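Beta-glucoside phosphorylase BglX (Unidentified, PDB 5VQE) probably cleaves beta-glucosides with phosphate as a glycoside phosphorylase of family GH3, and holds a 2-fluoroglucose in its active-site pocket. Local coordinates at residues 120-134 and 174-188. Numbering follows the deposited sequence.
Sequences DDESSAEHLGEVCAS and RMAKAYCRGCRKWGV
Two neighbouring helices of the TIM-barrel-type GH3 N-terminal domain, 122-138 and 169-184, run side by side through their segments 122-134 and 174-184 at 37°, and G129 meets G182 where they are pressed together, the segment axes 6.5 Å apart at the closest. With no CB on G129 or G182 the backbones can close in; a CB on G182 would run into E126 O and E130 N. E126 CA sits 3.3 Å from A178 O in a CA-H...O contact. Y179 is the knob among A125, L128, G129 and C132: chi1 of 177° swings its ring away from its own backbone N, and G129 CA sits over one face, toward the rim, in a CH-pi contact, while its OH hydrogen-bonds with L93 O and T144 OG1, T144 belonging to barrel strand 143-144. At the C-terminal end of the contact W186 turns one ring face to S134 CB, whose exact place is less certain. W186 NE1 points in its ring plane at E130 OE1 (3.2 Å, 167°), which also forms a salt bridge with K185 NZ at 2.9 Å, a weak hydrogen bond. A leucine in place of W186 would probably leave E130 OE1 without its indole donor and open a gap beside A133 and S134. At the partly exposed margin R181 NH2 donates to E122 OE1 (3.2 Å) in a salt bridge, and water 2 links E122 OE1 to R181 NH1.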
loop_
_atom_site.group_PDB
_atom_site.type_symbol
_atom_site.label_atom_id
_atom_site.label_comp_id
_atom_site.label_asym_id
_atom_site.label_seq_id
_atom_site.Cartn_x
_atom_site.Cartn_y
_atom_site.Cartn_z
ATOM N N ASP A 120 -15.419 -10.088 0.028
ATOM C CA ASP A 120 -15.972 -10.234 -1.324
ATOM C C ASP A 120 -17.151 -9.295 -1.566
ATOM O O ASP A 120 -18.048 -9.591 -2.355
ATOM C CB ASP A 120 -16.373 -11.679 -1.618
ATOM C CG ASP A 120 -16.393 -11.981 -3.108
ATOM O OD1 ASP A 120 -15.653 -11.313 -3.868
ATOM O OD2 ASP A 120 -17.153 -12.877 -3.527
ATOM N N ASP A 121 -17.144 -8.144 -0.911
ATOM C CA ASP A 121 -18.166 -7.122 -1.106
ATOM C C ASP A 121 -17.475 -5.825 -1.503
ATOM O O ASP A 121 -16.789 -5.209 -0.684
ATOM C CB ASP A 121 -18.992 -6.929 0.159
ATOM C CG ASP A 121 -20.149 -5.983 -0.048
ATOM O OD1 ASP A 121 -20.127 -5.218 -1.044
ATOM O OD2 ASP A 121 -21.079 -6.013 0.784
ATOM N N GLU A 122 -17.681 -5.387 -2.744
ATOM C CA GLU A 122 -17.002 -4.182 -3.198
ATOM C C GLU A 122 -17.427 -2.954 -2.403
ATOM O O GLU A 122 -16.686 -1.969 -2.367
ATOM C CB GLU A 122 -17.240 -3.970 -4.693
ATOM C CG GLU A 122 -18.667 -3.754 -5.088
ATOM C CD GLU A 122 -18.843 -3.849 -6.590
ATOM O OE1 GLU A 122 -18.800 -2.791 -7.252
ATOM O OE2 GLU A 122 -18.994 -4.981 -7.103
ATOM N N SER A 123 -18.579 -2.991 -1.734
ATOM C CA SER A 123 -18.919 -1.885 -0.846
ATOM C C SER A 123 -17.883 -1.732 0.264
ATOM O O SER A 123 -17.654 -0.616 0.746
ATOM C CB SER A 123 -20.318 -2.080 -0.248
ATOM O OG SER A 123 -20.320 -3.103 0.733
ATOM N N SER A 124 -17.248 -2.834 0.682
ATOM C CA SER A 124 -16.183 -2.737 1.681
ATOM C C SER A 124 -15.023 -1.897 1.163
ATOM O O SER A 124 -14.449 -1.088 1.902
ATOM C CB SER A 124 -15.686 -4.131 2.067
ATOM O OG SER A 124 -16.715 -4.895 2.669
ATOM N N ALA A 125 -14.661 -2.080 -0.105
ATOM C CA ALA A 125 -13.571 -1.307 -0.687
ATOM C C ALA A 125 -13.986 0.141 -0.917
ATOM O O ALA A 125 -13.169 1.056 -0.769
ATOM C CB ALA A 125 -13.115 -1.955 -1.993
ATOM N N GLU A 126 -15.251 0.370 -1.285
ATOM C CA GLU A 126 -15.744 1.742 -1.380
ATOM C C GLU A 126 -15.638 2.437 -0.032
ATOM O O GLU A 126 -15.202 3.590 0.050
ATOM C CB GLU A 126 -17.186 1.758 -1.885
ATOM C CG GLU A 126 -17.695 3.155 -2.227
ATOM C CD GLU A 126 -18.996 3.130 -3.009
ATOM O OE1 GLU A 126 -19.502 2.024 -3.293
ATOM O OE2 GLU A 126 -19.511 4.219 -3.341
ATOM N N HIS A 127 -16.023 1.743 1.040
ATOM C CA HIS A 127 -15.906 2.318 2.376
ATOM C C HIS A 127 -14.452 2.568 2.745
ATOM O O HIS A 127 -14.123 3.617 3.302
ATOM C CB HIS A 127 -16.574 1.403 3.402
ATOM C CG HIS A 127 -18.060 1.326 3.246
ATOM N ND1 HIS A 127 -18.821 0.330 3.817
ATOM C CD2 HIS A 127 -18.925 2.129 2.583
ATOM C CE1 HIS A 127 -20.091 0.516 3.503
ATOM N NE2 HIS A 127 -20.181 1.604 2.761
ATOM N N LEU A 128 -13.564 1.619 2.440
ATOM C CA LEU A 128 -12.138 1.845 2.663
ATOM C C LEU A 128 -11.677 3.127 1.984
ATOM O O LEU A 128 -10.996 3.958 2.593
ATOM C CB LEU A 128 -11.324 0.659 2.145
ATOM C CG LEU A 128 -9.806 0.829 2.240
ATOM C CD1 LEU A 128 -9.376 0.924 3.696
ATOM C CD2 LEU A 128 -9.118 -0.324 1.538
ATOM N N GLY A 129 -12.018 3.287 0.706
ATOM C CA GLY A 129 -11.622 4.486 -0.012
ATOM C C GLY A 129 -12.190 5.752 0.602
ATOM O O GLY A 129 -11.503 6.773 0.688
ATOM N N GLU A 130 -13.453 5.707 1.034
ATOM C CA GLU A 130 -14.043 6.863 1.701
ATOM C C GLU A 130 -13.264 7.242 2.954
ATOM O O GLU A 130 -13.000 8.423 3.194
ATOM C CB GLU A 130 -15.513 6.597 2.052
ATOM C CG GLU A 130 -16.448 6.690 0.879
ATOM C CD GLU A 130 -17.844 7.163 1.269
ATOM O OE1 GLU A 130 -17.959 8.205 1.942
ATOM O OE2 GLU A 130 -18.826 6.501 0.885
ATOM N N VAL A 131 -12.894 6.263 3.781
ATOM C CA VAL A 131 -12.155 6.598 4.998
ATOM C C VAL A 131 -10.819 7.227 4.639
ATOM O O VAL A 131 -10.413 8.243 5.216
ATOM C CB VAL A 131 -11.962 5.364 5.896
ATOM C CG1 VAL A 131 -11.122 5.729 7.126
ATOM C CG2 VAL A 131 -13.303 4.808 6.323
ATOM N N CYS A 132 -10.108 6.626 3.685
ATOM C CA CYS A 132 -8.811 7.166 3.296
ATOM C C CYS A 132 -8.941 8.613 2.843
ATOM O O CYS A 132 -8.209 9.495 3.305
ATOM C CB CYS A 132 -8.199 6.326 2.177
ATOM S SG CYS A 132 -7.840 4.599 2.583
ATOM N N ALA A 133 -9.865 8.870 1.924
ATOM C CA ALA A 133 -9.987 10.189 1.330
ATOM C C ALA A 133 -10.665 11.167 2.280
ATOM O O ALA A 133 -10.291 12.347 2.332
ATOM C CB ALA A 133 -10.749 10.087 0.012
ATOM N N SER A 134 -11.660 10.699 3.035
ATOM C CA SER A 134 -12.325 11.569 3.997
ATOM C C SER A 134 -11.343 12.071 5.044
ATOM O O SER A 134 -11.268 13.277 5.317
ATOM C CB SER A 134 -13.489 10.833 4.659
ATOM O OG SER A 134 -14.110 11.666 5.616
ATOM N N ARG A 174 -12.884 -5.258 -9.447
ATOM C CA ARG A 174 -14.067 -4.815 -8.704
ATOM C C ARG A 174 -13.674 -3.945 -7.519
ATOM O O ARG A 174 -14.230 -2.859 -7.305
ATOM C CB ARG A 174 -14.871 -6.012 -8.181
ATOM C CG ARG A 174 -15.516 -6.892 -9.208
ATOM C CD ARG A 174 -16.635 -7.729 -8.576
ATOM N NE ARG A 174 -16.183 -8.756 -7.633
ATOM C CZ ARG A 174 -15.696 -9.946 -7.987
ATOM N NH1 ARG A 174 -15.553 -10.265 -9.275
ATOM N NH2 ARG A 174 -15.336 -10.817 -7.052
ATOM N N MET A 175 -12.728 -4.430 -6.719
ATOM C CA MET A 175 -12.376 -3.765 -5.473
ATOM C C MET A 175 -11.670 -2.443 -5.738
ATOM O O MET A 175 -11.949 -1.436 -5.076
ATOM C CB MET A 175 -11.495 -4.692 -4.636
ATOM C CG MET A 175 -12.186 -5.975 -4.192
ATOM S SD MET A 175 -13.314 -5.641 -2.834
ATOM C CE MET A 175 -14.207 -7.201 -2.682
ATOM N N ALA A 176 -10.748 -2.427 -6.697
ATOM C CA ALA A 176 -10.003 -1.205 -6.982
ATOM C C ALA A 176 -10.910 -0.116 -7.545
ATOM O O ALA A 176 -10.760 1.061 -7.205
ATOM C CB ALA A 176 -8.862 -1.505 -7.949
ATOM N N LYS A 177 -11.851 -0.479 -8.419
ATOM C CA LYS A 177 -12.790 0.520 -8.924
ATOM C C LYS A 177 -13.620 1.112 -7.792
ATOM O O LYS A 177 -13.896 2.321 -7.774
ATOM C CB LYS A 177 -13.717 -0.097 -9.968
ATOM C CG LYS A 177 -13.096 -0.382 -11.324
ATOM C CD LYS A 177 -14.209 -0.875 -12.254
ATOM C CE LYS A 177 -13.732 -1.231 -13.639
ATOM N NZ LYS A 177 -14.869 -1.785 -14.447
ATOM N N ALA A 178 -14.043 0.266 -6.853
ATOM C CA ALA A 178 -14.815 0.726 -5.704
ATOM C C ALA A 178 -13.987 1.617 -4.786
ATOM O O ALA A 178 -14.482 2.641 -4.297
ATOM C CB ALA A 178 -15.358 -0.469 -4.929
ATOM N N TYR A 179 -12.734 1.237 -4.516
ATOM C CA TYR A 179 -11.856 2.108 -3.744
ATOM C C TYR A 179 -11.796 3.485 -4.389
ATOM O O TYR A 179 -11.939 4.515 -3.717
ATOM C CB TYR A 179 -10.455 1.491 -3.630
ATOM C CG TYR A 179 -9.442 2.366 -2.899
ATOM C CD1 TYR A 179 -8.778 3.390 -3.563
ATOM C CD2 TYR A 179 -9.151 2.166 -1.551
ATOM C CE1 TYR A 179 -7.853 4.195 -2.912
ATOM C CE2 TYR A 179 -8.222 2.978 -0.886
ATOM C CZ TYR A 179 -7.581 3.988 -1.578
ATOM O OH TYR A 179 -6.662 4.807 -0.957
ATOM N N CYS A 180 -11.611 3.518 -5.709
ATOM C CA CYS A 180 -11.544 4.797 -6.406
ATOM C C CYS A 180 -12.858 5.557 -6.295
ATOM O O CYS A 180 -12.860 6.789 -6.178
ATOM C CB CYS A 180 -11.181 4.585 -7.871
ATOM S SG CYS A 180 -9.482 3.979 -8.137
ATOM N N ARG A 181 -13.991 4.854 -6.353
ATOM C CA ARG A 181 -15.265 5.546 -6.187
ATOM C C ARG A 181 -15.314 6.269 -4.852
ATOM O O ARG A 181 -15.749 7.425 -4.778
ATOM C CB ARG A 181 -16.437 4.571 -6.299
ATOM C CG ARG A 181 -16.830 4.226 -7.720
ATOM C CD ARG A 181 -18.264 3.671 -7.784
ATOM N NE ARG A 181 -18.462 2.484 -6.953
ATOM C CZ ARG A 181 -18.100 1.251 -7.303
ATOM N NH1 ARG A 181 -17.502 1.031 -8.466
ATOM N NH2 ARG A 181 -18.329 0.235 -6.485
ATOM N N GLY A 182 -14.870 5.598 -3.785
ATOM C CA GLY A 182 -14.879 6.215 -2.472
ATOM C C GLY A 182 -13.982 7.433 -2.391
ATOM O O GLY A 182 -14.308 8.409 -1.712
ATOM N N CYS A 183 -12.839 7.399 -3.084
ATOM C CA CYS A 183 -11.923 8.532 -3.026
ATOM C C CYS A 183 -12.468 9.731 -3.791
ATOM O O CYS A 183 -12.341 10.872 -3.333
ATOM C CB CYS A 183 -10.543 8.146 -3.581
ATOM S SG CYS A 183 -9.649 6.951 -2.605
ATOM N N ARG A 184 -13.056 9.498 -4.970
ATOM C CA ARG A 184 -13.540 10.602 -5.793
ATOM C C ARG A 184 -14.666 11.358 -5.108
ATOM O O ARG A 184 -14.888 12.541 -5.393
ATOM C CB ARG A 184 -14.007 10.076 -7.148
ATOM C CG ARG A 184 -12.867 9.500 -7.949
ATOM C CD ARG A 184 -13.247 9.105 -9.346
ATOM N NE ARG A 184 -12.057 8.562 -9.984
ATOM C CZ ARG A 184 -11.924 7.324 -10.441
ATOM N NH1 ARG A 184 -12.922 6.452 -10.382
ATOM N NH2 ARG A 184 -10.769 6.965 -10.978
ATOM N N LYS A 185 -15.393 10.690 -4.212
ATOM C CA LYS A 185 -16.428 11.360 -3.441
ATOM C C LYS A 185 -15.844 12.463 -2.568
ATOM O O LYS A 185 -16.555 13.418 -2.230
ATOM C CB LYS A 185 -17.180 10.315 -2.605
ATOM C CG LYS A 185 -17.950 10.867 -1.419
ATOM C CD LYS A 185 -18.896 9.816 -0.820
ATOM C CE LYS A 185 -19.541 10.323 0.476
ATOM N NZ LYS A 185 -20.526 9.352 1.050
ATOM N N TRP A 186 -14.558 12.380 -2.236
ATOM C CA TRP A 186 -13.915 13.355 -1.367
ATOM C C TRP A 186 -12.850 14.173 -2.085
ATOM O O TRP A 186 -12.054 14.849 -1.429
ATOM C CB TRP A 186 -13.338 12.642 -0.139
ATOM C CG TRP A 186 -14.423 12.051 0.708
ATOM C CD1 TRP A 186 -14.916 10.782 0.641
ATOM C CD2 TRP A 186 -15.172 12.718 1.727
ATOM N NE1 TRP A 186 -15.921 10.614 1.560
ATOM C CE2 TRP A 186 -16.100 11.790 2.238
ATOM C CE3 TRP A 186 -15.148 14.014 2.258
ATOM C CZ2 TRP A 186 -16.991 12.111 3.258
ATOM C CZ3 TRP A 186 -16.040 14.330 3.271
ATOM C CH2 TRP A 186 -16.947 13.385 3.756
ATOM N N GLY A 187 -12.834 14.155 -3.416
ATOM C CA GLY A 187 -11.971 15.051 -4.165
ATOM C C GLY A 187 -10.503 14.699 -4.103
ATOM O O GLY A 187 -9.651 15.589 -4.221
ATOM N N VAL A 188 -10.180 13.422 -3.921
ATOM C CA VAL A 188 -8.803 12.969 -3.788
ATOM C C VAL A 188 -8.447 12.146 -5.017
ATOM O O VAL A 188 -9.154 11.192 -5.362
ATOM C CB VAL A 188 -8.609 12.159 -2.495
ATOM C CG1 VAL A 188 -7.221 11.520 -2.448
ATOM C CG2 VAL A 188 -8.817 13.065 -1.277
HETATM O O HOH W 1 -16.650 -8.539 -5.182
HETATM O O HOH W 2 -16.691 -1.961 -8.431
HETATM O O HOH W 3 -20.912 6.405 2.393
#